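PDB 6EXS: peptide ABC transporter permease from Staphylococcus hominis, which probably carries peptides, among them a thioalcohol-conjugated malodour precursor, across the membrane as a POT-family member of the major facilitator superfamily. Local coordinates for residues A[13-18]-A[138-143]; A[96-101]-A[123-128]; A[283-288]-A[424-429]; A[341-346]-A[409-414]. All blocks are in the same frame, centred on the assembly; numbering follows the deposited sequence.

Interaction 1: A[13-18]-A[138-143]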
# COMPACT_ATOMS: atom_id res chain seq x y z
N GLY A 13 -0.71 -24.36 -14.40
CA GLY A 13 -0.08 -24.10 -15.69
C GLY A 13 1.04 -23.06 -15.67
O GLY A 13 1.50 -22.64 -16.74
N HIS A 14 1.49 -22.64 -14.47
CA HIS A 14 2.56 -21.66 -14.24
C HIS A 14 3.76 -22.31 -13.51
O HIS A 14 3.57 -23.35 -12.89
CB HIS A 14 2.01 -20.46 -13.42
CG HIS A 14 1.01 -19.65 -14.18
ND1 HIS A 14 1.40 -18.55 -14.92
CD2 HIS A 14 -0.31 -19.87 -14.38
CE1 HIS A 14 0.30 -18.11 -15.50
NE2 HIS A 14 -0.75 -18.88 -15.22
N PRO A 15 5.00 -21.73 -13.56
CA PRO A 15 6.14 -22.34 -12.83
C PRO A 15 5.82 -22.65 -11.37
O PRO A 15 5.16 -21.83 -10.72
CB PRO A 15 7.22 -21.27 -12.94
CG PRO A 15 6.93 -20.57 -14.23
CD PRO A 15 5.43 -20.50 -14.26
N ARG A 16 6.24 -23.84 -10.86
CA ARG A 16 5.94 -24.31 -9.48
C ARG A 16 6.30 -23.29 -8.39
O ARG A 16 5.65 -23.26 -7.34
CB ARG A 16 6.58 -25.67 -9.19
CG ARG A 16 5.72 -26.54 -8.29
CD ARG A 16 6.35 -27.89 -7.98
NE ARG A 16 6.68 -28.63 -9.19
CZ ARG A 16 5.83 -29.42 -9.85
NH1 ARG A 16 4.59 -29.60 -9.39
NH2 ARG A 16 6.21 -30.04 -10.96
N GLY A 17 7.30 -22.47 -8.68
CA GLY A 17 7.77 -21.38 -7.84
C GLY A 17 6.71 -20.32 -7.58
O GLY A 17 6.78 -19.64 -6.55
N LEU A 18 5.71 -20.17 -8.49
CA LEU A 18 4.59 -19.24 -8.29
C LEU A 18 3.73 -19.75 -7.11
O LEU A 18 3.27 -18.94 -6.31
CB LEU A 18 3.72 -19.04 -9.56
CG LEU A 18 2.54 -18.04 -9.42
CD1 LEU A 18 3.03 -16.60 -9.27
CD2 LEU A 18 1.58 -18.12 -10.57
N ARG A 138 10.70 -13.10 -12.94
CA ARG A 138 11.95 -13.73 -13.42
C ARG A 138 11.86 -15.28 -13.50
O ARG A 138 12.82 -15.94 -13.93
CB ARG A 138 13.17 -13.24 -12.62
CG ARG A 138 13.51 -11.77 -12.93
CD ARG A 138 14.99 -11.52 -13.18
NE ARG A 138 15.50 -10.43 -12.34
CZ ARG A 138 15.52 -9.14 -12.69
NH1 ARG A 138 15.07 -8.77 -13.88
NH2 ARG A 138 16.00 -8.23 -11.86
N LEU A 139 10.69 -15.84 -13.16
CA LEU A 139 10.36 -17.26 -13.25
C LEU A 139 9.94 -17.60 -14.68
O LEU A 139 9.92 -18.78 -15.04
CB LEU A 139 9.17 -17.62 -12.32
CG LEU A 139 9.33 -17.54 -10.81
CD1 LEU A 139 8.05 -17.97 -10.14
CD2 LEU A 139 10.48 -18.41 -10.32
N TYR A 140 9.56 -16.57 -15.48
CA TYR A 140 9.11 -16.70 -16.87
C TYR A 140 10.20 -16.33 -17.88
O TYR A 140 10.75 -15.23 -17.79
CB TYR A 140 7.86 -15.81 -17.13
CG TYR A 140 6.67 -16.16 -16.26
CD1 TYR A 140 6.51 -15.58 -15.00
CD2 TYR A 140 5.71 -17.07 -16.69
CE1 TYR A 140 5.45 -15.93 -14.18
CE2 TYR A 140 4.62 -17.40 -15.89
CZ TYR A 140 4.50 -16.84 -14.63
OH TYR A 140 3.44 -17.15 -13.82
N PRO A 141 10.44 -17.16 -18.92
CA PRO A 141 11.43 -16.79 -19.96
C PRO A 141 11.06 -15.49 -20.69
O PRO A 141 9.92 -15.04 -20.57
CB PRO A 141 11.42 -18.00 -20.90
CG PRO A 141 10.87 -19.12 -20.08
CD PRO A 141 9.87 -18.49 -19.18
N GLU A 142 12.02 -14.89 -21.42
CA GLU A 142 11.88 -13.61 -22.13
C GLU A 142 10.56 -13.44 -22.92
O GLU A 142 9.82 -12.49 -22.65
CB GLU A 142 13.11 -13.30 -23.03
CG GLU A 142 13.60 -14.43 -23.93
CD GLU A 142 14.61 -14.09 -25.01
OE1 GLU A 142 14.67 -14.82 -26.02
OE2 GLU A 142 15.36 -13.10 -24.84
N ASN A 143 10.25 -14.35 -23.86
CA ASN A 143 9.06 -14.23 -24.71
C ASN A 143 7.77 -14.91 -24.16
O ASN A 143 6.78 -14.98 -24.89
CB ASN A 143 9.37 -14.71 -26.14
CG ASN A 143 10.31 -13.81 -26.90
OD1 ASN A 143 11.51 -14.09 -27.03
ND2 ASN A 143 9.80 -12.72 -27.44
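Pro15 and Leu139 mark the closest passage of the two backbones, their CA atoms 6.6 Å apart, where the short strand 14-15 turns into helix 16-44 and the chain opposite has just left helix 110-137. In this major facilitator fold the contact fastens the start of the first long helix to the loop that leads into helix 147-174. At the start of the helix Leu18 N bonds back to Pro15 O at 2.8 Å.

Tyr140 reaches in from the loop with its hydroxyl leading. That OH lies 2.7 Å from His14 ND1, in a hydrogen bond that either group could donate, and the bond is well bent at 133°. The two rings meet rim to rim, with their planes at 77°, so this is not a stack. Pro15 CG lies over one face of the Tyr140 ring, out toward its rim, and Pro15 CD comes closest, 3.6 Å from Tyr140 CE2. His14 also touches Ala149 and Ile153 of helix 147-174.

Leu139 meets the same proline with its CB, 4.2 Å from Pro15 CG. Its CG stands anti to its own carbonyl carbon (chi1 -67°), which swings the isobutyl group in against the first turn of the helix. The carbonyl of Leu139 accepts a hydrogen bond from Gln8 NE2, while Leu139 CD1 lies 3.6 Å from Leu18 N.

Interaction 2: A[96-101]-A[123-128]; sequences VLIIIG and IGSGLM
Leu97 and Ile98 carry the contact of 96-101 with 123-128, part of the packing of helix 74-106 on helix 110-137, and together the helices make a helical hairpin closed by a short turn. The local axes run nearly antiparallel, at 153°, and come within 8.1 Å of each other. Such closeness depends on Gly124, which has no side chain: its CA stands only 4.9 Å from Leu97 CA.

The two apolar side chains straddle this bare patch of backbone and then part. Leu97 lays its CB on the glycine, 3.9 Å from Gly124 CA, and sends its tip to the outer side of the helix. There Leu97 CD1 touches two branches, 3.8 Å from Leu127 CD1 and 3.9 Å from Ile123 CG2, crossing both side chains at a slant. Leu127 in turn touches a bound monoolein lipid, which is consistent with this flank lying near the lipid-facing surface.

Ile98 goes the other way, inward. With CG1 anti to the carbonyl carbon (chi1 -74°), its ethyl arm lies along the opposing backbone, CG1 and CD1 both touching it, with Ile98 CD1 3.6 Å from Gly124 C. Met128, its chain extended, brings SD to 3.9 Å from Ile98 CD1. Glu28 of helix 16-44 touches both side chains, and Met189 of helix 178-204 also packs on Ile98. Ser125 OG is tied within its own helix to Ile121 O, yet still lies 3.9 Å from Ile98 CD1.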
# COMPACT_ATOMS: atom_id res chain seq x y z
N VAL A 96 12.19 -12.08 7.80
CA VAL A 96 12.68 -12.27 9.17
C VAL A 96 12.42 -10.99 9.96
O VAL A 96 11.82 -11.04 11.04
CB VAL A 96 14.18 -12.72 9.19
CG1 VAL A 96 14.75 -12.70 10.62
CG2 VAL A 96 14.35 -14.10 8.57
N LEU A 97 12.81 -9.84 9.39
CA LEU A 97 12.60 -8.52 9.97
C LEU A 97 11.10 -8.23 10.23
O LEU A 97 10.77 -7.74 11.31
CB LEU A 97 13.25 -7.44 9.10
CG LEU A 97 14.78 -7.42 9.14
CD1 LEU A 97 15.33 -6.48 8.11
CD2 LEU A 97 15.31 -7.00 10.52
N ILE A 98 10.21 -8.61 9.27
CA ILE A 98 8.75 -8.46 9.38
C ILE A 98 8.22 -9.28 10.58
O ILE A 98 7.43 -8.75 11.37
CB ILE A 98 8.03 -8.77 8.03
CG1 ILE A 98 8.23 -7.62 7.02
CG2 ILE A 98 6.52 -9.07 8.23
CD1 ILE A 98 8.03 -8.02 5.57
N ILE A 99 8.69 -10.56 10.75
CA ILE A 99 8.30 -11.43 11.88
C ILE A 99 8.69 -10.79 13.23
O ILE A 99 7.94 -10.91 14.20
CB ILE A 99 8.86 -12.87 11.75
CG1 ILE A 99 8.32 -13.53 10.50
CG2 ILE A 99 8.50 -13.74 12.97
CD1 ILE A 99 9.10 -14.69 9.97
N ILE A 100 9.88 -10.13 13.29
CA ILE A 100 10.38 -9.47 14.50
C ILE A 100 9.43 -8.34 14.90
O ILE A 100 9.06 -8.25 16.07
CB ILE A 100 11.88 -9.05 14.38
CG1 ILE A 100 12.77 -10.29 14.12
CG2 ILE A 100 12.36 -8.27 15.62
CD1 ILE A 100 14.28 -10.00 13.72
N GLY A 101 8.99 -7.56 13.90
CA GLY A 101 8.02 -6.48 14.07
C GLY A 101 6.69 -6.97 14.61
O GLY A 101 6.06 -6.28 15.40
N ILE A 123 11.21 -1.53 7.41
CA ILE A 123 12.46 -2.02 6.85
C ILE A 123 12.28 -3.37 6.15
O ILE A 123 12.76 -3.53 5.02
CB ILE A 123 13.61 -2.03 7.91
CG1 ILE A 123 13.92 -0.57 8.35
CG2 ILE A 123 14.88 -2.73 7.34
CD1 ILE A 123 15.08 -0.40 9.22
N GLY A 124 11.61 -4.31 6.82
CA GLY A 124 11.33 -5.63 6.28
C GLY A 124 10.54 -5.57 4.99
O GLY A 124 10.93 -6.21 4.01
N SER A 125 9.43 -4.78 4.96
CA SER A 125 8.55 -4.58 3.80
C SER A 125 9.28 -3.93 2.60
O SER A 125 9.09 -4.36 1.46
CB SER A 125 7.29 -3.80 4.16
OG SER A 125 6.56 -4.45 5.20
N GLY A 126 10.14 -2.96 2.86
CA GLY A 126 10.93 -2.33 1.81
C GLY A 126 11.87 -3.32 1.16
O GLY A 126 12.14 -3.22 -0.04
N LEU A 127 12.33 -4.32 1.93
CA LEU A 127 13.21 -5.39 1.47
C LEU A 127 12.45 -6.54 0.79
O LEU A 127 12.91 -7.07 -0.23
CB LEU A 127 14.05 -5.95 2.63
CG LEU A 127 15.24 -5.12 3.11
CD1 LEU A 127 15.80 -5.69 4.39
CD2 LEU A 127 16.35 -5.08 2.06
N MET A 128 11.32 -6.95 1.36
CA MET A 128 10.54 -8.05 0.84
C MET A 128 9.62 -7.68 -0.31
O MET A 128 9.63 -8.38 -1.32
CB MET A 128 9.76 -8.75 1.96
CG MET A 128 9.27 -10.13 1.59
SD MET A 128 8.19 -10.80 2.86
CE MET A 128 7.46 -12.15 1.98

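Interaction 3: A[283-288]-A[424-429]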
# COMPACT_ATOMS: atom_id res chain seq x y z
N SER A 283 8.23 13.18 -23.77
CA SER A 283 6.83 13.55 -23.97
C SER A 283 5.85 12.64 -23.21
O SER A 283 4.82 13.12 -22.75
CB SER A 283 6.48 13.62 -25.45
OG SER A 283 6.70 14.93 -25.94
N ARG A 284 6.19 11.35 -23.06
CA ARG A 284 5.39 10.38 -22.31
C ARG A 284 5.53 10.59 -20.80
O ARG A 284 4.59 10.29 -20.05
CB ARG A 284 5.77 8.94 -22.69
CG ARG A 284 5.38 8.53 -24.11
CD ARG A 284 5.71 7.08 -24.39
NE ARG A 284 7.13 6.77 -24.19
CZ ARG A 284 7.67 5.57 -24.33
NH1 ARG A 284 6.92 4.53 -24.69
NH2 ARG A 284 8.97 5.39 -24.12
N VAL A 285 6.70 11.12 -20.35
CA VAL A 285 7.00 11.44 -18.94
C VAL A 285 6.10 12.60 -18.49
O VAL A 285 5.44 12.49 -17.45
CB VAL A 285 8.51 11.73 -18.70
CG1 VAL A 285 8.77 12.24 -17.28
CG2 VAL A 285 9.36 10.49 -18.99
N LYS A 286 6.04 13.71 -19.28
CA LYS A 286 5.18 14.85 -18.96
C LYS A 286 3.69 14.48 -19.06
O LYS A 286 2.88 15.03 -18.32
CB LYS A 286 5.54 16.11 -19.78
CG LYS A 286 5.52 15.96 -21.29
CD LYS A 286 5.68 17.30 -21.98
CE LYS A 286 5.66 17.20 -23.49
NZ LYS A 286 7.03 16.98 -24.04
N ALA A 287 3.36 13.48 -19.91
CA ALA A 287 2.01 12.95 -20.07
C ALA A 287 1.57 12.18 -18.82
O ALA A 287 0.37 12.04 -18.59
CB ALA A 287 1.94 12.04 -21.29
N PHE A 288 2.54 11.68 -18.01
CA PHE A 288 2.28 10.94 -16.78
C PHE A 288 1.97 11.85 -15.58
O PHE A 288 1.25 11.42 -14.68
CB PHE A 288 3.41 9.93 -16.45
CG PHE A 288 2.99 8.89 -15.43
CD1 PHE A 288 2.31 7.74 -15.82
CD2 PHE A 288 3.23 9.08 -14.07
CE1 PHE A 288 1.89 6.80 -14.87
CE2 PHE A 288 2.81 8.14 -13.12
CZ PHE A 288 2.14 7.01 -13.53
N LEU A 424 4.53 4.14 -20.59
CA LEU A 424 5.06 5.51 -20.58
C LEU A 424 6.50 5.57 -20.01
O LEU A 424 7.03 6.66 -19.76
CB LEU A 424 4.11 6.44 -19.79
CG LEU A 424 2.67 6.57 -20.32
CD1 LEU A 424 1.67 6.48 -19.20
CD2 LEU A 424 2.47 7.86 -21.10
N ALA A 425 7.15 4.39 -19.85
CA ALA A 425 8.49 4.24 -19.29
C ALA A 425 9.65 4.35 -20.30
O ALA A 425 9.63 3.64 -21.32
CB ALA A 425 8.60 2.93 -18.53
N PRO A 426 10.69 5.17 -20.01
CA PRO A 426 11.86 5.22 -20.91
C PRO A 426 12.74 3.98 -20.72
O PRO A 426 12.69 3.35 -19.65
CB PRO A 426 12.59 6.51 -20.49
CG PRO A 426 11.74 7.14 -19.41
CD PRO A 426 10.89 6.06 -18.85
N LYS A 427 13.53 3.61 -21.75
CA LYS A 427 14.40 2.42 -21.76
C LYS A 427 15.36 2.32 -20.56
O LYS A 427 15.58 1.23 -20.06
CB LYS A 427 15.18 2.33 -23.09
CG LYS A 427 15.69 0.93 -23.42
CD LYS A 427 16.67 0.95 -24.58
CE LYS A 427 17.30 -0.40 -24.83
NZ LYS A 427 16.35 -1.34 -25.49
N ALA A 428 15.93 3.46 -20.12
CA ALA A 428 16.87 3.51 -19.00
C ALA A 428 16.19 3.68 -17.63
O ALA A 428 16.75 3.26 -16.62
CB ALA A 428 17.89 4.61 -19.22
N PHE A 429 15.00 4.31 -17.61
CA PHE A 429 14.26 4.60 -16.38
C PHE A 429 13.00 3.72 -16.22
O PHE A 429 11.90 4.24 -16.00
CB PHE A 429 13.94 6.11 -16.30
CG PHE A 429 15.15 7.02 -16.22
CD1 PHE A 429 15.82 7.41 -17.37
CD2 PHE A 429 15.59 7.51 -15.00
CE1 PHE A 429 16.94 8.24 -17.30
CE2 PHE A 429 16.71 8.35 -14.93
CZ PHE A 429 17.37 8.72 -16.08
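Leu424 is the main bump of this contact, and the helix face formed by Arg284, Ala287 and Phe288 is the hollow that takes it. The leucine has just come off the end of a helix, and its two methyls divide the work. CD2 dips into the groove along the helix, 3.4 Å from Arg284 O, with Arg284 CB on one flank and Ala287 CB at 4.2 Å on another. CD1 turns to the rim of the Phe288 ring and meets its CD1 in the ring plane, at 3.7 Å.

Arg284 lies over the backbone of Leu424. Its chain bends at chi3 (-57°) and spreads the guanidinium so that one face looks onto Leu424 CA. A smaller fit follows two residues along the loop, where Pro426 CG touches Val285 CG2 at 4.1 Å, the two side chains crossing at about a right angle.

No hydrogen bond joins the two segments: Arg284 NH2 comes within 3.4 Å of Ala425 O, but at a poor angle. Between the segments themselves the contact therefore rests on apolar fit, and the polar tie comes from Glu281, three residues before Arg284 on the same helix, which accepts from Lys427 N and forms a long, weak ion pair with Arg284.

Interaction 4: A[341-346]-A[409-414]; sequences LFILLF and GELCLS
Glu410, which meets Ile343 across this contact, has its backbone O held by two amides of the following turn: Ser414 N at 2.8 Å and, weakly, Leu413 N at 3.3 Å. Its side chain leaves that turn with CG anti to the backbone N (chi1 -158°) and runs out extended, carrying the carboxylate toward helix 338-357. There the two oxygens differ. OE1 accepts a hydrogen bond from Asn339 ND2, at the start of the partner helix, whereas OE2 lies against a methyl, 3.4 Å from Ile343 CD1. Phe298, Trp299 and Gln302 of helix 279-302 pack on the same glutamate.

The two helices belong to the C-terminal bundle of the major facilitator fold and cross steeply, at 66°, with the local axes 10.6 Å apart at their closest. At that spacing the gap has to be bridged by side chains, and Leu411 does most of it. One of its methyls, CD2, presses on the backbone of the other helix, 4.0 Å from Ile343 CA; the second, CD1, reaches Phe346 CB at 3.9 Å. The Phe346 ring itself leads away to the surface, where one face lies over Leu345 CB of its own helix.

Ile343 faces two ways. The bound thioalcohol-conjugated peptide is about 4 Å from its side chain, and Asn339, the partner of Glu410, lines the same pocket. Ile343 also touches Asn159 of helix 147-174, another pocket residue, while its CD1 stays beside Glu410 OE2.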
# COMPACT_ATOMS: atom_id res chain seq x y z
N LEU A 341 -12.65 -7.86 -0.99
CA LEU A 341 -13.75 -8.73 -1.45
C LEU A 341 -14.24 -8.30 -2.85
O LEU A 341 -14.38 -9.15 -3.73
CB LEU A 341 -14.93 -8.76 -0.46
CG LEU A 341 -16.18 -9.55 -0.90
CD1 LEU A 341 -15.90 -11.05 -0.94
CD2 LEU A 341 -17.36 -9.26 0.00
N PHE A 342 -14.48 -6.99 -3.04
CA PHE A 342 -14.95 -6.44 -4.32
C PHE A 342 -13.90 -6.55 -5.43
O PHE A 342 -14.28 -6.76 -6.58
CB PHE A 342 -15.47 -5.01 -4.16
CG PHE A 342 -16.90 -4.98 -3.69
CD1 PHE A 342 -17.23 -5.29 -2.38
CD2 PHE A 342 -17.93 -4.67 -4.58
CE1 PHE A 342 -18.56 -5.31 -1.95
CE2 PHE A 342 -19.27 -4.68 -4.15
CZ PHE A 342 -19.57 -5.00 -2.84
N ILE A 343 -12.60 -6.46 -5.07
CA ILE A 343 -11.51 -6.64 -6.03
C ILE A 343 -11.56 -8.11 -6.48
O ILE A 343 -11.61 -8.35 -7.68
CB ILE A 343 -10.12 -6.22 -5.46
CG1 ILE A 343 -10.05 -4.69 -5.26
CG2 ILE A 343 -8.98 -6.70 -6.39
CD1 ILE A 343 -8.91 -4.21 -4.45
N LEU A 344 -11.62 -9.06 -5.53
CA LEU A 344 -11.70 -10.49 -5.83
C LEU A 344 -12.89 -10.87 -6.70
O LEU A 344 -12.73 -11.64 -7.64
CB LEU A 344 -11.67 -11.34 -4.54
CG LEU A 344 -10.32 -11.50 -3.84
CD1 LEU A 344 -10.50 -11.87 -2.40
CD2 LEU A 344 -9.45 -12.53 -4.53
N LEU A 345 -14.07 -10.30 -6.42
CA LEU A 345 -15.28 -10.62 -7.19
C LEU A 345 -15.37 -9.93 -8.54
O LEU A 345 -15.86 -10.54 -9.49
CB LEU A 345 -16.57 -10.30 -6.40
CG LEU A 345 -16.79 -10.95 -5.03
CD1 LEU A 345 -17.92 -10.26 -4.30
CD2 LEU A 345 -17.05 -12.44 -5.16
N PHE A 346 -14.97 -8.65 -8.62
CA PHE A 346 -15.19 -7.89 -9.85
C PHE A 346 -13.94 -7.48 -10.66
O PHE A 346 -14.13 -6.97 -11.76
CB PHE A 346 -16.07 -6.67 -9.54
CG PHE A 346 -17.35 -7.07 -8.84
CD1 PHE A 346 -18.34 -7.79 -9.51
CD2 PHE A 346 -17.55 -6.77 -7.50
CE1 PHE A 346 -19.52 -8.18 -8.85
CE2 PHE A 346 -18.73 -7.16 -6.84
CZ PHE A 346 -19.70 -7.86 -7.52
N GLY A 409 -14.11 2.47 -8.21
CA GLY A 409 -13.15 3.41 -8.76
C GLY A 409 -11.76 2.82 -8.87
O GLY A 409 -11.05 3.08 -9.84
N GLU A 410 -11.36 1.98 -7.89
CA GLU A 410 -10.06 1.29 -7.88
C GLU A 410 -9.93 0.30 -9.04
O GLU A 410 -8.83 0.15 -9.59
CB GLU A 410 -9.82 0.57 -6.54
CG GLU A 410 -8.35 0.31 -6.26
CD GLU A 410 -8.05 -0.33 -4.93
OE1 GLU A 410 -8.56 0.14 -3.90
OE2 GLU A 410 -7.21 -1.26 -4.92
N LEU A 411 -11.04 -0.35 -9.41
CA LEU A 411 -11.12 -1.32 -10.51
C LEU A 411 -10.84 -0.65 -11.86
O LEU A 411 -10.38 -1.33 -12.78
CB LEU A 411 -12.49 -2.04 -10.53
CG LEU A 411 -12.88 -2.85 -9.27
CD1 LEU A 411 -14.37 -3.14 -9.24
CD2 LEU A 411 -12.09 -4.15 -9.15
N CYS A 412 -11.09 0.68 -11.96
CA CYS A 412 -10.85 1.51 -13.15
C CYS A 412 -9.40 1.96 -13.22
O CYS A 412 -8.84 2.04 -14.31
CB CYS A 412 -11.78 2.72 -13.16
SG CYS A 412 -13.54 2.32 -13.03
N LEU A 413 -8.84 2.34 -12.07
CA LEU A 413 -7.53 2.95 -11.88
C LEU A 413 -6.34 1.98 -11.76
O LEU A 413 -5.33 2.21 -12.42
CB LEU A 413 -7.62 3.85 -10.63
CG LEU A 413 -6.55 4.91 -10.46
CD1 LEU A 413 -7.18 6.29 -10.39
CD2 LEU A 413 -5.73 4.64 -9.23
N SER A 414 -6.44 0.96 -10.87
CA SER A 414 -5.36 0.00 -10.57
C SER A 414 -4.79 -0.78 -11.79
O SER A 414 -3.56 -0.73 -11.94
CB SER A 414 -5.75 -0.96 -9.46
OG SER A 414 -5.11 -0.62 -8.24

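How the interactions relate
Interaction 4 is the contact nearest the bound peptide: Ile343 comes within about 4 Å of it, whereas Ser125 of interaction 2 is about 12 Å away. Those two helix pairs lie on opposite sides of the chain's centre, about 27 Å between centres. Interactions 1 and 3 sit farther out, about 25 and 23 Å from the centre of the chain, and each joins a helix start or early turn to a loop. Along the sequence, 96-101 and 123-128 both fall between the segments of interaction 1, just as those of interaction 4 fall between 283-288 and 424-429. None of the four touch; the nearest approach, between interactions 3 and 4, is about 9 Å between atoms.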